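Local coordinates for protein benzyl alcohol dehydrogenase (Acinetobacter calcoaceticus, PDB 1F8F) that oxidises aryl alcohols such as benzyl alcohol to the aldehyde with NAD, as a zinc-containing member of the medium-chain alcohol dehydrogenase family, at residues I8-E20 with R51-L63. Sequence-based numbering, arbitrary orientation.
Sequences IAAVTPCKGADFE and RDQKYPVPLPAVL. Unlike the reference sequence in segment 51-63: K54 (reference Tyr).
T12 sits among R51, L59 and L63, and it illustrates how the end of a strand and its turn can be pinned to an irregular loop by a few backbone bonds and packed with side chains. T12 N gives a nearly straight hydrogen bond to A61 O (2.9 Å, 174° at the hydrogen), a single antiparallel bridge. With OG1 turned beside the backbone N (chi1 -67°), T12 CG2 stands anti to that N and fits between L59 CD2, 3.8 Å away, and R51 CG. On its other branch, T12 OG1 meets L63 CD1 and shares a water with A10 O and L63 N, a link that supplements the bridge. L59 divides its two methyls between T12 and the turn: CD2 comes within 3.3 Å of T12 O, while CD1 packs on the C14–K15 peptide. At the far end G16 N reaches R51 O (2.9 Å), approaching from above the carbonyl plane. The aliphatic part of R51 runs past G16 and A17 O, and its guanidinium grips D52 side-on in a salt bridge: R51 NE meets D52 OD1 at 2.7 Å from above the carboxylate plane, R51 NH2 meets OD2 on the syn side. K15 adds a long, weak bond to D52 O, backed by a second water. Further out, A9 touches V62, which also leans on L24 of strand 20-26. The type II turn C14–A17, part of the connection between antiparallel strands 5-11 and 20-26, thus docks on the Schellman-capped end of helix 45-51 and the following loop in the GroES-like catalytic domain.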
ATOM      1  N   ILE A   8     -14.901 -20.193 -41.618  1.00 41.66           N
ATOM      2  CA  ILE A   8     -15.539 -21.294 -40.907  1.00 39.43           C
ATOM      3  C   ILE A   8     -15.576 -20.997 -39.408  1.00 39.21           C
ATOM      4  O   ILE A   8     -14.524 -20.647 -38.865  1.00 39.48           O
ATOM      5  CB  ILE A   8     -14.753 -22.634 -41.086  1.00 37.87           C
ATOM      6  CG1 ILE A   8     -14.559 -23.068 -42.543  1.00 34.85           C
ATOM      7  CG2 ILE A   8     -15.373 -23.755 -40.243  1.00 35.71           C
ATOM      8  CD1 ILE A   8     -15.794 -23.120 -43.426  1.00 32.74           C
ATOM      9  N   ALA A   9     -16.671 -21.128 -38.690  1.00 39.26           N
ATOM     10  CA  ALA A   9     -16.659 -20.875 -37.248  1.00 41.15           C
ATOM     11  C   ALA A   9     -17.563 -21.864 -36.550  1.00 40.27           C
ATOM     12  O   ALA A   9     -18.580 -22.162 -37.144  1.00 41.41           O
ATOM     13  CB  ALA A   9     -17.150 -19.474 -36.891  1.00 39.49           C
ATOM     14  N   ALA A  10     -17.297 -22.244 -35.334  1.00 41.12           N
ATOM     15  CA  ALA A  10     -18.140 -23.135 -34.574  1.00 43.12           C
ATOM     16  C   ALA A  10     -19.291 -22.378 -33.924  1.00 45.50           C
ATOM     17  O   ALA A  10     -19.057 -21.550 -33.028  1.00 47.99           O
ATOM     18  CB  ALA A  10     -17.293 -23.820 -33.492  1.00 41.63           C
ATOM     19  N   VAL A  11     -20.544 -22.708 -34.211  1.00 45.89           N
ATOM     20  CA  VAL A  11     -21.715 -22.059 -33.659  1.00 43.48           C
ATOM     21  C   VAL A  11     -22.408 -22.835 -32.555  1.00 44.91           C
ATOM     22  O   VAL A  11     -22.544 -24.067 -32.632  1.00 45.23           O
ATOM     23  CB  VAL A  11     -22.709 -21.839 -34.826  1.00 42.94           C
ATOM     24  CG1 VAL A  11     -24.065 -21.393 -34.278  1.00 42.80           C
ATOM     25  CG2 VAL A  11     -22.197 -20.869 -35.881  1.00 38.33           C
ATOM     26  N   THR A  12     -22.872 -22.173 -31.495  1.00 43.64           N
ATOM     27  CA  THR A  12     -23.623 -22.818 -30.440  1.00 45.64           C
ATOM     28  C   THR A  12     -25.092 -22.453 -30.638  1.00 48.90           C
ATOM     29  O   THR A  12     -25.518 -21.405 -30.177  1.00 47.59           O
ATOM     30  CB  THR A  12     -23.132 -22.355 -29.068  1.00 42.97           C
ATOM     31  OG1 THR A  12     -21.800 -22.800 -28.787  1.00 42.57           O
ATOM     32  CG2 THR A  12     -24.024 -22.911 -27.981  1.00 42.53           C
ATOM     33  N   PRO A  13     -25.881 -23.268 -31.337  1.00 51.88           N
ATOM     34  CA  PRO A  13     -27.249 -22.957 -31.704  1.00 51.32           C
ATOM     35  C   PRO A  13     -28.278 -22.863 -30.621  1.00 51.03           C
ATOM     36  O   PRO A  13     -29.213 -22.112 -30.904  1.00 51.09           O
ATOM     37  CB  PRO A  13     -27.636 -24.002 -32.757  1.00 51.55           C
ATOM     38  CG  PRO A  13     -26.303 -24.400 -33.297  1.00 53.02           C
ATOM     39  CD  PRO A  13     -25.467 -24.525 -32.017  1.00 52.78           C
ATOM     40  N   CYS A  14     -28.238 -23.515 -29.474  1.00 52.13           N
ATOM     41  CA  CYS A  14     -29.296 -23.339 -28.487  1.00 54.26           C
ATOM     42  C   CYS A  14     -28.864 -23.855 -27.125  1.00 55.35           C
ATOM     43  O   CYS A  14     -27.777 -24.423 -26.974  1.00 56.26           O
ATOM     44  CB  CYS A  14     -30.602 -24.032 -28.886  1.00 56.11           C
ATOM     45  SG  CYS A  14     -30.577 -25.843 -29.058  1.00 54.51           S
ATOM     46  N   LYS A  15     -29.724 -23.646 -26.135  1.00 56.56           N
ATOM     47  CA  LYS A  15     -29.389 -24.106 -24.792  1.00 58.09           C
ATOM     48  C   LYS A  15     -28.860 -25.525 -24.964  1.00 59.20           C
ATOM     49  O   LYS A  15     -29.419 -26.407 -25.609  1.00 60.63           O
ATOM     50  CB  LYS A  15     -30.538 -24.012 -23.817  1.00 59.19           C
ATOM     51  CG  LYS A  15     -30.333 -24.647 -22.454  1.00 60.69           C
ATOM     52  CD  LYS A  15     -31.259 -24.079 -21.394  1.00 61.81           C
ATOM     53  CE  LYS A  15     -31.410 -24.992 -20.197  1.00 63.84           C
ATOM     54  NZ  LYS A  15     -30.128 -25.527 -19.677  1.00 64.42           N
ATOM     55  N   GLY A  16     -27.653 -25.721 -24.480  1.00 58.54           N
ATOM     56  CA  GLY A  16     -26.928 -26.956 -24.486  1.00 57.35           C
ATOM     57  C   GLY A  16     -26.562 -27.614 -25.794  1.00 53.28           C
ATOM     58  O   GLY A  16     -26.012 -28.705 -25.728  1.00 54.25           O
ATOM     59  N   ALA A  17     -26.785 -27.044 -26.944  1.00 51.03           N
ATOM     60  CA  ALA A  17     -26.463 -27.697 -28.204  1.00 50.26           C
ATOM     61  C   ALA A  17     -24.968 -27.909 -28.376  1.00 49.14           C
ATOM     62  O   ALA A  17     -24.139 -27.290 -27.727  1.00 48.15           O
ATOM     63  CB  ALA A  17     -27.078 -26.840 -29.297  1.00 49.67           C
ATOM     64  N   ASP A  18     -24.575 -28.838 -29.231  1.00 47.79           N
ATOM     65  CA  ASP A  18     -23.183 -29.127 -29.542  1.00 44.80           C
ATOM     66  C   ASP A  18     -22.627 -28.077 -30.496  1.00 42.10           C
ATOM     67  O   ASP A  18     -23.364 -27.614 -31.371  1.00 41.03           O
ATOM     68  CB  ASP A  18     -23.117 -30.459 -30.272  1.00 44.80           C
ATOM     69  CG  ASP A  18     -22.789 -31.721 -29.519  1.00 45.54           C
ATOM     70  OD1 ASP A  18     -22.794 -31.770 -28.270  1.00 44.32           O
ATOM     71  OD2 ASP A  18     -22.485 -32.705 -30.258  1.00 43.91           O
ATOM     72  N   PHE A  19     -21.342 -27.778 -30.448  1.00 40.94           N
ATOM     73  CA  PHE A  19     -20.730 -26.911 -31.470  1.00 41.29           C
ATOM     74  C   PHE A  19     -20.870 -27.635 -32.828  1.00 42.83           C
ATOM     75  O   PHE A  19     -20.667 -28.870 -32.941  1.00 39.17           O
ATOM     76  CB  PHE A  19     -19.248 -26.650 -31.165  1.00 41.35           C
ATOM     77  CG  PHE A  19     -18.930 -26.014 -29.840  1.00 41.62           C
ATOM     78  CD1 PHE A  19     -18.944 -24.621 -29.690  1.00 39.77           C
ATOM     79  CD2 PHE A  19     -18.685 -26.784 -28.726  1.00 40.84           C
ATOM     80  CE1 PHE A  19     -18.698 -24.055 -28.458  1.00 38.66           C
ATOM     81  CE2 PHE A  19     -18.450 -26.194 -27.483  1.00 40.62           C
ATOM     82  CZ  PHE A  19     -18.470 -24.833 -27.346  1.00 37.42           C
ATOM     83  N   GLU A  20     -21.147 -26.904 -33.898  1.00 43.23           N
ATOM     84  CA  GLU A  20     -21.262 -27.386 -35.267  1.00 44.00           C
ATOM     85  C   GLU A  20     -20.484 -26.394 -36.151  1.00 43.52           C
ATOM     86  O   GLU A  20     -20.628 -25.186 -35.913  1.00 41.25           O
ATOM     87  CB  GLU A  20     -22.675 -27.406 -35.836  1.00 45.85           C
ATOM     88  CG  GLU A  20     -23.901 -27.795 -35.067  1.00 47.85           C
ATOM     89  CD  GLU A  20     -25.216 -27.170 -35.518  1.00 50.42           C
ATOM     90  OE1 GLU A  20     -25.314 -26.574 -36.627  1.00 49.28           O
ATOM     91  OE2 GLU A  20     -26.214 -27.244 -34.733  1.00 49.96           O
ATOM     92  N   ARG A  51     -23.254 -22.028 -22.802  1.00 50.07           N
ATOM     93  CA  ARG A  51     -23.953 -22.928 -23.714  1.00 51.43           C
ATOM     94  C   ARG A  51     -25.180 -23.496 -22.983  1.00 53.14           C
ATOM     95  O   ARG A  51     -26.316 -23.410 -23.434  1.00 52.73           O
ATOM     96  CB  ARG A  51     -22.904 -23.961 -24.127  1.00 48.33           C
ATOM     97  CG  ARG A  51     -23.436 -25.196 -24.804  1.00 46.03           C
ATOM     98  CD  ARG A  51     -22.665 -26.475 -24.583  1.00 43.28           C
ATOM     99  NE  ARG A  51     -22.578 -26.872 -23.186  1.00 41.19           N
ATOM    100  CZ  ARG A  51     -21.763 -27.798 -22.700  1.00 41.42           C
ATOM    101  NH1 ARG A  51     -20.890 -28.393 -23.514  1.00 43.26           N
ATOM    102  NH2 ARG A  51     -21.732 -28.099 -21.411  1.00 38.80           N
ATOM    103  N   ASP A  52     -24.911 -23.829 -21.720  1.00 56.85           N
ATOM    104  CA  ASP A  52     -25.908 -24.315 -20.789  1.00 61.24           C
ATOM    105  C   ASP A  52     -26.720 -23.192 -20.162  1.00 64.70           C
ATOM    106  O   ASP A  52     -27.544 -23.381 -19.267  1.00 65.01           O
ATOM    107  CB  ASP A  52     -25.251 -25.124 -19.673  1.00 60.00           C
ATOM    108  CG  ASP A  52     -24.496 -26.344 -20.164  1.00 59.05           C
ATOM    109  OD1 ASP A  52     -24.595 -26.649 -21.368  1.00 56.63           O
ATOM    110  OD2 ASP A  52     -23.814 -26.952 -19.307  1.00 58.30           O
ATOM    111  N   GLN A  53     -26.483 -21.970 -20.594  1.00 67.71           N
ATOM    112  CA  GLN A  53     -27.178 -20.778 -20.203  1.00 70.52           C
ATOM    113  C   GLN A  53     -27.252 -20.455 -18.737  1.00 72.50           C
ATOM    114  O   GLN A  53     -28.040 -19.578 -18.367  1.00 71.46           O
ATOM    115  CB  GLN A  53     -28.602 -20.807 -20.767  1.00 70.93           C
ATOM    116  CG  GLN A  53     -28.620 -20.958 -22.279  1.00 70.69           C
ATOM    117  CD  GLN A  53     -28.365 -19.605 -22.901  1.00 70.83           C
ATOM    118  OE1 GLN A  53     -29.306 -18.954 -23.347  1.00 71.62           O
ATOM    119  NE2 GLN A  53     -27.094 -19.232 -22.908  1.00 71.05           N
ATOM    120  N   LYS A  54     -26.288 -20.840 -17.915  1.00 75.21           N
ATOM    121  CA  LYS A  54     -26.252 -20.377 -16.535  1.00 77.34           C
ATOM    122  C   LYS A  54     -25.831 -18.919 -16.539  1.00 79.62           C
ATOM    123  O   LYS A  54     -25.531 -18.332 -15.510  1.00 79.27           O
ATOM    124  CB  LYS A  54     -25.337 -21.256 -15.683  1.00 79.36           C
ATOM    125  CG  LYS A  54     -25.728 -22.716 -15.834  1.00 81.47           C
ATOM    126  CD  LYS A  54     -24.872 -23.715 -15.079  1.00 81.43           C
ATOM    127  CE  LYS A  54     -25.304 -25.137 -15.449  1.00 82.18           C
ATOM    128  NZ  LYS A  54     -26.793 -25.280 -15.435  1.00 82.10           N
ATOM    129  N   TYR A  55     -25.757 -18.231 -17.643  1.00 81.18           N
ATOM    130  CA  TYR A  55     -25.459 -16.903 -18.034  1.00 79.84           C
ATOM    131  C   TYR A  55     -26.137 -16.641 -19.393  1.00 83.14           C
ATOM    132  O   TYR A  55     -25.867 -17.321 -20.378  1.00 81.02           O
ATOM    133  CB  TYR A  55     -23.976 -16.642 -18.196  1.00 81.72           C
ATOM    134  CG  TYR A  55     -23.101 -16.224 -17.048  1.00 87.51           C
ATOM    135  CD1 TYR A  55     -23.502 -16.199 -15.725  1.00 81.78           C
ATOM    136  CD2 TYR A  55     -21.780 -15.865 -17.310  1.00 81.88           C
ATOM    137  CE1 TYR A  55     -22.662 -15.819 -14.706  1.00 82.56           C
ATOM    138  CE2 TYR A  55     -20.916 -15.481 -16.306  1.00 82.66           C
ATOM    139  CZ  TYR A  55     -21.365 -15.456 -14.999  1.00 89.25           C
ATOM    140  OH  TYR A  55     -20.510 -15.077 -13.983  1.00 82.03           O
ATOM    141  N   PRO A  56     -26.952 -15.594 -19.445  1.00 82.37           N
ATOM    142  CA  PRO A  56     -27.708 -15.221 -20.606  1.00 80.43           C
ATOM    143  C   PRO A  56     -27.069 -14.588 -21.817  1.00 78.93           C
ATOM    144  O   PRO A  56     -27.596 -13.569 -22.294  1.00 79.56           O
ATOM    145  CB  PRO A  56     -28.804 -14.290 -20.055  1.00 81.67           C
ATOM    146  CG  PRO A  56     -28.187 -13.689 -18.843  1.00 82.94           C
ATOM    147  CD  PRO A  56     -27.281 -14.746 -18.270  1.00 81.51           C
ATOM    148  N   VAL A  57     -26.051 -15.225 -22.389  1.00 75.66           N
ATOM    149  CA  VAL A  57     -25.523 -14.721 -23.666  1.00 72.40           C
ATOM    150  C   VAL A  57     -26.557 -15.247 -24.661  1.00 70.26           C
ATOM    151  O   VAL A  57     -26.985 -16.393 -24.565  1.00 69.14           O
ATOM    152  CB  VAL A  57     -24.111 -15.189 -23.996  1.00 72.16           C
ATOM    153  CG1 VAL A  57     -23.747 -14.945 -25.452  1.00 71.03           C
ATOM    154  CG2 VAL A  57     -23.081 -14.514 -23.095  1.00 71.71           C
ATOM    155  N   PRO A  58     -27.029 -14.395 -25.542  1.00 69.27           N
ATOM    156  CA  PRO A  58     -28.035 -14.770 -26.516  1.00 67.92           C
ATOM    157  C   PRO A  58     -27.537 -15.704 -27.602  1.00 65.94           C
ATOM    158  O   PRO A  58     -26.586 -15.380 -28.321  1.00 65.68           O
ATOM    159  CB  PRO A  58     -28.505 -13.435 -27.064  1.00 68.37           C
ATOM    160  CG  PRO A  58     -27.355 -12.513 -26.896  1.00 68.87           C
ATOM    161  CD  PRO A  58     -26.590 -12.991 -25.697  1.00 69.30           C
ATOM    162  N   LEU A  59     -28.237 -16.824 -27.758  1.00 63.09           N
ATOM    163  CA  LEU A  59     -27.995 -17.862 -28.751  1.00 60.21           C
ATOM    164  C   LEU A  59     -29.018 -17.802 -29.874  1.00 59.36           C
ATOM    165  O   LEU A  59     -30.202 -17.542 -29.656  1.00 60.90           O
ATOM    166  CB  LEU A  59     -28.067 -19.244 -28.104  1.00 58.58           C
ATOM    167  CG  LEU A  59     -27.120 -19.471 -26.930  1.00 57.34           C
ATOM    168  CD1 LEU A  59     -27.520 -20.687 -26.109  1.00 56.95           C
ATOM    169  CD2 LEU A  59     -25.695 -19.587 -27.446  1.00 55.61           C
ATOM    170  N   PRO A  60     -28.574 -18.041 -31.098  1.00 57.48           N
ATOM    171  CA  PRO A  60     -27.236 -18.482 -31.424  1.00 55.32           C
ATOM    172  C   PRO A  60     -26.019 -17.575 -31.494  1.00 53.04           C
ATOM    173  O   PRO A  60     -26.116 -16.409 -31.876  1.00 52.03           O
ATOM    174  CB  PRO A  60     -27.454 -18.998 -32.876  1.00 55.07           C
ATOM    175  CG  PRO A  60     -28.477 -18.030 -33.410  1.00 55.59           C
ATOM    176  CD  PRO A  60     -29.483 -17.984 -32.287  1.00 55.78           C
ATOM    177  N   ALA A  61     -24.807 -18.135 -31.304  1.00 49.18           N
ATOM    178  CA  ALA A  61     -23.553 -17.387 -31.349  1.00 45.72           C
ATOM    179  C   ALA A  61     -22.240 -18.176 -31.447  1.00 43.13           C
ATOM    180  O   ALA A  61     -22.200 -19.381 -31.209  1.00 39.64           O
ATOM    181  CB  ALA A  61     -23.461 -16.642 -30.011  1.00 45.26           C
ATOM    182  N   VAL A  62     -21.158 -17.478 -31.810  1.00 40.31           N
ATOM    183  CA  VAL A  62     -19.802 -18.003 -31.850  1.00 38.28           C
ATOM    184  C   VAL A  62     -19.026 -17.668 -30.557  1.00 35.12           C
ATOM    185  O   VAL A  62     -18.759 -16.494 -30.332  1.00 30.60           O
ATOM    186  CB  VAL A  62     -18.969 -17.466 -33.024  1.00 38.30           C
ATOM    187  CG1 VAL A  62     -17.546 -18.006 -32.993  1.00 37.88           C
ATOM    188  CG2 VAL A  62     -19.593 -17.757 -34.396  1.00 38.41           C
ATOM    189  N   LEU A  63     -18.706 -18.645 -29.727  1.00 31.17           N
ATOM    190  CA  LEU A  63     -17.966 -18.476 -28.491  1.00 30.60           C
ATOM    191  C   LEU A  63     -16.451 -18.551 -28.633  1.00 26.82           C
ATOM    192  O   LEU A  63     -15.957 -18.204 -29.673  1.00 24.99           O
ATOM    193  CB  LEU A  63     -18.500 -19.447 -27.426  1.00 29.25           C
ATOM    194  CG  LEU A  63     -20.034 -19.487 -27.385  1.00 30.72           C
ATOM    195  CD1 LEU A  63     -20.506 -20.541 -26.397  1.00 27.16           C
ATOM    196  CD2 LEU A  63     -20.608 -18.103 -27.017  1.00 31.09           C
TER
HETATM  197  O   HOH W   1     -19.403 -21.584 -30.100  1.00 38.08           O
HETATM  198  O   HOH W   2     -29.975 -23.506 -17.372  1.00 57.70           O